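Sulfotransferase (Mus musculus, PDB 5X2B) probably transfers a sulfo group to acceptor molecules and binds adenosine-3'-5'-diphosphate. Local coordinates at residues 94-97 and 98-101; 138-141 and 142-146. All coordinates share one frame; numbering follows the deposited sequence.

Contact 1: 94-97 and 98-101; sequences MLPV and TVKQ
Lys100 reaches back along the turn that starts helix 97-102, toward Leu95 and the loop before it. With CG anti to the carbonyl carbon (chi1 -64°), its chain starts out beside its own backbone N and then runs extended. Lys100 CB leaves the helix on the side of Val97, Lys100 CG passes 4.0 Å from Pro96 O, and Lys100 CD comes to 4.1 Å from Leu95 O. Lys100 CE is modelled 3.8 Å from Leu95 CB, though its exact place is doubtful, and NZ at the tip is hydrogen-bonded to Tyr92 O, where the ammonium also makes a cation-pi contact with the Tyr92 ring. On the buried side, Pro96 CB rests 3.8 Å from Val99 CG2, the two side chains lying alongside and pointing the same way, while Leu95 CD2 meets Val99 CG1 at 4.1 Å, nearly at a right angle. Phe28 from a distant loop packs on both Pro96 and Val99. Pro96 is the N-cap: its O accepts Val99 N at 2.7 Å, the donor standing above the carbonyl plane, and more weakly Lys100 N. The Tyr92 carbonyl and ring, with a weak bond to Glu93 O, probably stabilise the ammonium, while apolar contacts to Val99 join loop and first turn.

Contact 2: 138-141 and 142-146; sequences AFLE and LFLKG
Leu140 and Leu144 make the tight side of helix 136-145, one turn apart. Leu140 CG sits 3.8 Å from Leu144 CD1, and the two side chains lie at a slant to each other; helix 253-266 covers the pair, with Gln255 on Leu140 and Phe259 and Leu262 on Leu144. Next to them, Phe139 and Phe143 both hold CG anti to the backbone N (chi1 176° and -169°), which sends the rings off the same side of the helix, CE1 of Phe139 4.2 Å from CD1 of Phe143. Both rings pack on Met120 of helix 113-126, and Phe139 adds edge-to-face stacks with Phe121 and Tyr124, the latter a calcium-binding residue in a structure of this protein. Underneath, Phe143 N to Phe139 O (2.9 Å) and Leu144 N to Leu140 O (2.8 Å) are nearly straight bonds.

The exposed side is looser. Glu141 and Lys145 run alongside, yet Glu141 OE1 stays 4.1 Å from Lys145 NZ, beyond a salt bridge, and the Lys145 N to Glu141 O bond is weak, its acceptor doubtfully placed. At the C-terminal end, Gly146 (phi 88°) is the C' residue of a Schellman motif, with Asp147 N bonded to Leu142 O and Gly146 N weakly to Phe143 O. Straight bonds thus hold the turn and apolar contacts pack its inner side against neighbouring helices, whereas the charged pair probably adds only mild attraction.

Starting from the N terminus, the chain leaves strand 83-88 of the parallel sheet and enters contact 1, which turns the loop into helix 97-102. That helix leads to strand 105-110; the two strands flank 35-38, so contact 1 belongs to a crossover between parallel strands. Next come helix 113-126 and helix 136-145, most of which, with the glycine after it, makes contact 2. Both contacts are local and neither closes a long loop; they follow in series, without nesting or crossing, their centres about 29 Å apart. Contact 1 ties the crossover to the loop around Phe28, while contact 2 joins helix 136-145 to helices 113-126 and 253-266.

Contact 1: 94-97 and 98-101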
loop_
_atom_site.group_PDB
_atom_site.type_symbol
_atom_site.label_atom_id
_atom_site.label_comp_id
_atom_site.label_asym_id
_atom_site.label_seq_id
_atom_site.Cartn_x
_atom_site.Cartn_y
_atom_site.Cartn_z
ATOM N N MET A 94 8.492 12.243 0.769
ATOM C CA MET A 94 7.781 12.678 1.939
ATOM C C MET A 94 7.953 11.735 3.056
ATOM O O MET A 94 7.685 12.045 4.174
ATOM C CB MET A 94 6.326 12.835 1.598
ATOM C CG MET A 94 6.147 14.064 0.746
ATOM S SD MET A 94 4.434 14.379 0.309
ATOM C CE MET A 94 4.053 12.757 -0.345
ATOM N N LEU A 95 8.409 10.558 2.746
ATOM C CA LEU A 95 8.893 9.720 3.789
ATOM C C LEU A 95 9.914 10.536 4.621
ATOM O O LEU A 95 10.815 11.167 4.060
ATOM C CB LEU A 95 9.554 8.522 3.155
ATOM C CG LEU A 95 9.838 7.420 4.164
ATOM C CD1 LEU A 95 8.620 6.617 4.456
ATOM C CD2 LEU A 95 10.852 6.516 3.644
ATOM N N PRO A 96 9.769 10.534 5.961
ATOM C CA PRO A 96 10.564 11.250 6.951
ATOM C C PRO A 96 12.015 10.977 6.822
ATOM O O PRO A 96 12.406 9.831 6.820
ATOM C CB PRO A 96 10.091 10.656 8.257
ATOM C CG PRO A 96 8.705 10.340 8.000
ATOM C CD PRO A 96 8.623 9.885 6.605
ATOM N N VAL A 97 12.808 12.027 6.754
ATOM C CA VAL A 97 14.205 11.858 6.505
ATOM C C VAL A 97 14.754 10.895 7.474
ATOM O O VAL A 97 15.571 10.069 7.167
ATOM C CB VAL A 97 14.944 13.096 6.795
ATOM C CG1 VAL A 97 14.733 13.486 8.219
ATOM C CG2 VAL A 97 16.406 12.836 6.539
ATOM N N THR A 98 14.272 11.009 8.682
ATOM C CA THR A 98 14.860 10.301 9.762
ATOM C C THR A 98 14.727 8.812 9.505
ATOM O O THR A 98 15.516 8.010 9.958
ATOM C CB THR A 98 14.145 10.706 11.018
ATOM O OG1 THR A 98 15.051 11.435 11.867
ATOM C CG2 THR A 98 13.617 9.521 11.722
ATOM N N VAL A 99 13.715 8.432 8.749
ATOM C CA VAL A 99 13.555 7.027 8.409
ATOM C C VAL A 99 14.627 6.688 7.398
ATOM O O VAL A 99 15.156 5.570 7.346
ATOM C CB VAL A 99 12.159 6.717 7.774
ATOM C CG1 VAL A 99 12.066 5.275 7.328
ATOM C CG2 VAL A 99 11.075 6.969 8.745
ATOM N N LYS A 100 14.948 7.666 6.564
ATOM C CA LYS A 100 15.953 7.406 5.566
ATOM C C LYS A 100 17.267 7.197 6.307
ATOM O O LYS A 100 18.012 6.267 6.012
ATOM C CB LYS A 100 15.964 8.524 4.528
ATOM C CG LYS A 100 14.650 8.551 3.779
ATOM C CD LYS A 100 14.477 9.751 2.912
ATOM C CE LYS A 100 13.001 9.974 2.650
ATOM N NZ LYS A 100 12.820 11.250 1.895
ATOM N N GLN A 101 17.483 8.022 7.333
ATOM C CA GLN A 101 18.745 8.085 8.082
ATOM C C GLN A 101 18.981 6.816 8.843
ATOM O O GLN A 101 20.082 6.317 8.899
ATOM C CB GLN A 101 18.751 9.280 9.038
ATOM C CG GLN A 101 18.015 10.529 8.504
ATOM C CD GLN A 101 18.358 11.850 9.236
ATOM O OE1 GLN A 101 18.083 12.034 10.415
ATOM N NE2 GLN A 101 18.944 12.776 8.498
#

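Contact 2: 138-141 and 142-146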
loop_
_atom_site.group_PDB
_atom_site.type_symbol
_atom_site.label_atom_id
_atom_site.label_comp_id
_atom_site.label_asym_id
_atom_site.label_seq_id
_atom_site.Cartn_x
_atom_site.Cartn_y
_atom_site.Cartn_z
ATOM N N ALA A 138 -13.647 8.776 -16.389
ATOM C CA ALA A 138 -13.400 10.026 -15.700
ATOM C C ALA A 138 -12.236 9.842 -14.762
ATOM O O ALA A 138 -11.291 10.619 -14.716
ATOM C CB ALA A 138 -14.633 10.414 -14.911
ATOM N N PHE A 139 -12.342 8.789 -13.994
ATOM C CA PHE A 139 -11.314 8.451 -13.061
ATOM C C PHE A 139 -9.985 8.100 -13.727
ATOM O O PHE A 139 -8.928 8.454 -13.230
ATOM C CB PHE A 139 -11.819 7.281 -12.285
ATOM C CG PHE A 139 -10.847 6.751 -11.333
ATOM C CD1 PHE A 139 -10.049 5.677 -11.661
ATOM C CD2 PHE A 139 -10.726 7.315 -10.106
ATOM C CE1 PHE A 139 -9.151 5.177 -10.750
ATOM C CE2 PHE A 139 -9.842 6.833 -9.201
ATOM C CZ PHE A 139 -9.063 5.753 -9.515
ATOM N N LEU A 140 -10.017 7.392 -14.839
ATOM C CA LEU A 140 -8.766 7.029 -15.470
ATOM C C LEU A 140 -7.966 8.254 -15.867
ATOM O O LEU A 140 -6.736 8.256 -15.771
ATOM C CB LEU A 140 -9.007 6.203 -16.706
ATOM C CG LEU A 140 -7.723 5.775 -17.420
ATOM C CD1 LEU A 140 -6.891 4.869 -16.529
ATOM C CD2 LEU A 140 -8.031 5.068 -18.727
ATOM N N GLU A 141 -8.653 9.271 -16.369
ATOM C CA GLU A 141 -7.974 10.464 -16.824
ATOM C C GLU A 141 -7.159 11.070 -15.715
ATOM O O GLU A 141 -6.080 11.623 -15.951
ATOM C CB GLU A 141 -8.971 11.517 -17.290
ATOM C CG GLU A 141 -8.510 12.162 -18.569
ATOM C CD GLU A 141 -9.296 13.411 -18.956
ATOM O OE1 GLU A 141 -9.085 14.482 -18.326
ATOM O OE2 GLU A 141 -10.109 13.313 -19.915
ATOM N N LEU A 142 -7.704 10.978 -14.503
ATOM C CA LEU A 142 -7.105 11.539 -13.282
ATOM C C LEU A 142 -5.984 10.705 -12.814
ATOM O O LEU A 142 -4.950 11.199 -12.375
ATOM C CB LEU A 142 -8.095 11.534 -12.131
ATOM C CG LEU A 142 -9.327 12.428 -12.300
ATOM C CD1 LEU A 142 -10.152 12.348 -11.050
ATOM C CD2 LEU A 142 -8.923 13.883 -12.594
ATOM N N PHE A 143 -6.243 9.419 -12.853
ATOM C CA PHE A 143 -5.225 8.468 -12.578
ATOM C C PHE A 143 -4.001 8.756 -13.436
ATOM O O PHE A 143 -2.900 8.965 -12.927
ATOM C CB PHE A 143 -5.740 7.091 -12.855
ATOM C CG PHE A 143 -4.829 6.029 -12.359
ATOM C CD1 PHE A 143 -4.951 5.556 -11.071
ATOM C CD2 PHE A 143 -3.826 5.527 -13.160
ATOM C CE1 PHE A 143 -4.112 4.577 -10.600
ATOM C CE2 PHE A 143 -2.978 4.546 -12.695
ATOM C CZ PHE A 143 -3.117 4.080 -11.409
ATOM N N LEU A 144 -4.195 8.778 -14.742
ATOM C CA LEU A 144 -3.086 9.016 -15.659
ATOM C C LEU A 144 -2.429 10.358 -15.442
ATOM O O LEU A 144 -1.281 10.550 -15.813
ATOM C CB LEU A 144 -3.578 8.977 -17.085
ATOM C CG LEU A 144 -3.990 7.550 -17.422
ATOM C CD1 LEU A 144 -4.640 7.475 -18.777
ATOM C CD2 LEU A 144 -2.773 6.637 -17.348
ATOM N N LYS A 145 -3.177 11.299 -14.902
ATOM C CA LYS A 145 -2.648 12.595 -14.552
ATOM C C LYS A 145 -2.011 12.487 -13.180
ATOM O O LYS A 145 -1.129 13.254 -12.830
ATOM C CB LYS A 145 -3.812 13.582 -14.509
ATOM C CG LYS A 145 -4.043 14.328 -15.821
ATOM C CD LYS A 145 -5.515 14.412 -16.271
ATOM C CE LYS A 145 -6.210 15.693 -15.793
ATOM N NZ LYS A 145 -6.123 16.848 -16.754
ATOM N N GLY A 146 -2.472 11.520 -12.396
ATOM C CA GLY A 146 -2.020 11.368 -11.028
ATOM C C GLY A 146 -2.901 12.217 -10.165
ATOM O O GLY A 146 -2.552 12.563 -9.039
#